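Local coordinates for putative nitrite reductase NADPH (Small subunit) oxidoreductase protein (Vibrio parahaemolyticus RIMD 2210633, PDB 3C0D) that probably acts as the small subunit of an NAD(P)H-dependent nitrite reductase and has a Rieske-like fold of the kind that often binds a [2Fe-2S] cluster, at residues A[82-86]-A[87-91]. Sequence-based numbering, arbitrary orientation.
Sequences SGQCL and EDEAH
The backbones of Cys85 and His91 come together in a local loop whose chain runs out through residues 82-86 and doubles back through 87-91. A hydrogen bond from Cys85 N to His91 O (2.9 Å) pins the two arms together, enclosing a type I beta turn from Asp88 to His91 with its own hydrogen bond from His91 N to Asp88 O. With CG anti to the backbone N (chi1 -175°) and the chain bent at chi2, the Gln84 amide folds over the turn, and NE2 donates a hydrogen bond to Glu89 O at 3.0 Å. Glu89 O lies in the plane of that amide, but NE2 approaches from above the carbonyl plane. A weak hydrogen bond from NE2 to Cys85 O also holds the amide against its own arm. Cys85 CB packs 4.0 Å from His91 CB, the imidazole turning away, and SG accepts a weak hydrogen bond from Glu87 N at 3.7 Å. In the Rieske-like fold this loop leads from the small subdomain, whose three-stranded sheet ends in strand 77-79, to strand 95-100 of the larger sheet. Nearer the strands, Gly83 and Leu93 share a backbone hydrogen bond; Glu87 OE1 accepts from His77 N, Cys85 rests on Phe78, and His91 packs against Pro48 and Ile49.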
ATOM      1  N   SER A  82      -8.370   3.019   1.908  1.00 53.05           N
ATOM      2  CA  SER A  82      -8.837   4.024   0.969  1.00 53.04           C
ATOM      3  C   SER A  82      -7.722   4.893   0.422  1.00 53.26           C
ATOM      4  O   SER A  82      -7.763   5.293  -0.737  1.00 54.72           O
ATOM      5  CB  SER A  82      -9.912   4.897   1.622  1.00 52.20           C
ATOM      6  OG  SER A  82      -9.480   5.394   2.875  1.00 53.06           O
ATOM      7  N   GLY A  83      -6.726   5.180   1.250  1.00 52.65           N
ATOM      8  CA  GLY A  83      -5.619   6.006   0.810  1.00 52.15           C
ATOM      9  C   GLY A  83      -5.719   7.418   1.345  1.00 52.44           C
ATOM     10  O   GLY A  83      -4.763   8.192   1.290  1.00 52.46           O
ATOM     11  N   GLN A  84      -6.887   7.751   1.872  1.00 52.36           N
ATOM     12  CA  GLN A  84      -7.148   9.076   2.431  1.00 53.73           C
ATOM     13  C   GLN A  84      -6.132   9.474   3.495  1.00 52.82           C
ATOM     14  O   GLN A  84      -5.733   8.663   4.317  1.00 51.76           O
ATOM     15  CB  GLN A  84      -8.552   9.104   3.049  1.00 55.34           C
ATOM     16  CG  GLN A  84      -9.011  10.458   3.567  1.00 57.17           C
ATOM     17  CD  GLN A  84      -9.114  11.502   2.467  1.00 58.71           C
ATOM     18  OE1 GLN A  84      -9.485  11.190   1.333  1.00 59.46           O
ATOM     19  NE2 GLN A  84      -8.798  12.753   2.800  1.00 58.80           N
ATOM     20  N   CYS A  85      -5.705  10.731   3.469  1.00 53.69           N
ATOM     21  CA  CYS A  85      -4.769  11.226   4.466  1.00 55.68           C
ATOM     22  C   CYS A  85      -5.648  11.683   5.612  1.00 56.57           C
ATOM     23  O   CYS A  85      -6.664  12.328   5.370  1.00 58.04           O
ATOM     24  CB  CYS A  85      -3.978  12.413   3.928  1.00 56.31           C
ATOM     25  SG  CYS A  85      -2.863  13.114   5.149  1.00 60.14           S
ATOM     26  N   LEU A  86      -5.274  11.360   6.850  1.00 56.68           N
ATOM     27  CA  LEU A  86      -6.094  11.741   7.996  1.00 57.19           C
ATOM     28  C   LEU A  86      -5.954  13.188   8.443  1.00 58.12           C
ATOM     29  O   LEU A  86      -6.892  13.748   9.005  1.00 58.12           O
ATOM     30  CB  LEU A  86      -5.810  10.831   9.194  1.00 56.39           C
ATOM     31  CG  LEU A  86      -6.045   9.329   9.008  1.00 56.81           C
ATOM     32  CD1 LEU A  86      -5.838   8.609  10.342  1.00 54.93           C
ATOM     33  CD2 LEU A  86      -7.457   9.085   8.480  1.00 56.00           C
ATOM     34  N   GLU A  87      -4.807  13.805   8.184  1.00 59.67           N
ATOM     35  CA  GLU A  87      -4.590  15.179   8.626  1.00 61.83           C
ATOM     36  C   GLU A  87      -4.632  16.238   7.534  1.00 63.15           C
ATOM     37  O   GLU A  87      -4.158  17.362   7.716  1.00 62.97           O
ATOM     38  CB  GLU A  87      -3.257  15.273   9.374  1.00 62.40           C
ATOM     39  CG  GLU A  87      -3.163  14.364  10.599  1.00 63.68           C
ATOM     40  CD  GLU A  87      -2.428  13.069  10.317  1.00 63.63           C
ATOM     41  OE1 GLU A  87      -2.714  12.437   9.276  1.00 62.51           O
ATOM     42  OE2 GLU A  87      -1.573  12.688  11.144  1.00 63.50           O
ATOM     43  N   ASP A  88      -5.215  15.892   6.400  1.00 64.53           N
ATOM     44  CA  ASP A  88      -5.292  16.832   5.303  1.00 66.27           C
ATOM     45  C   ASP A  88      -6.211  16.195   4.285  1.00 67.35           C
ATOM     46  O   ASP A  88      -5.759  15.567   3.330  1.00 68.30           O
ATOM     47  CB  ASP A  88      -3.902  17.041   4.719  1.00 65.96           C
ATOM     48  CG  ASP A  88      -3.809  18.289   3.893  1.00 67.51           C
ATOM     49  OD1 ASP A  88      -4.706  18.503   3.050  1.00 66.82           O
ATOM     50  OD2 ASP A  88      -2.833  19.050   4.090  1.00 68.28           O
ATOM     51  N   GLU A  89      -7.509  16.354   4.505  1.00 68.44           N
ATOM     52  CA  GLU A  89      -8.515  15.763   3.636  1.00 69.09           C
ATOM     53  C   GLU A  89      -8.285  15.977   2.153  1.00 67.34           C
ATOM     54  O   GLU A  89      -8.941  15.339   1.341  1.00 67.21           O
ATOM     55  CB  GLU A  89      -9.900  16.270   4.042  1.00 72.21           C
ATOM     56  CG  GLU A  89     -10.369  15.705   5.383  1.00 75.85           C
ATOM     57  CD  GLU A  89     -11.301  16.641   6.127  1.00 78.47           C
ATOM     58  OE1 GLU A  89     -10.867  17.770   6.459  1.00 79.39           O
ATOM     59  OE2 GLU A  89     -12.465  16.245   6.380  1.00 78.69           O
ATOM     60  N   ALA A  90      -7.345  16.846   1.797  1.00 65.78           N
ATOM     61  CA  ALA A  90      -7.058  17.116   0.389  1.00 63.82           C
ATOM     62  C   ALA A  90      -6.175  16.059  -0.277  1.00 63.25           C
ATOM     63  O   ALA A  90      -6.227  15.875  -1.499  1.00 62.70           O
ATOM     64  CB  ALA A  90      -6.416  18.476   0.248  1.00 64.18           C
ATOM     65  N   HIS A  91      -5.369  15.366   0.524  1.00 61.91           N
ATOM     66  CA  HIS A  91      -4.464  14.335   0.013  1.00 59.65           C
ATOM     67  C   HIS A  91      -4.964  12.901   0.159  1.00 57.36           C
ATOM     68  O   HIS A  91      -5.568  12.533   1.163  1.00 56.48           O
ATOM     69  CB  HIS A  91      -3.099  14.496   0.673  1.00 59.70           C
ATOM     70  CG  HIS A  91      -2.332  15.667   0.151  1.00 60.15           C
ATOM     71  ND1 HIS A  91      -1.691  15.646  -1.069  1.00 60.25           N
ATOM     72  CD2 HIS A  91      -2.153  16.915   0.648  1.00 59.06           C
ATOM     73  CE1 HIS A  91      -1.149  16.829  -1.302  1.00 59.69           C
ATOM     74  NE2 HIS A  91      -1.416  17.616  -0.275  1.00 60.26           N
TER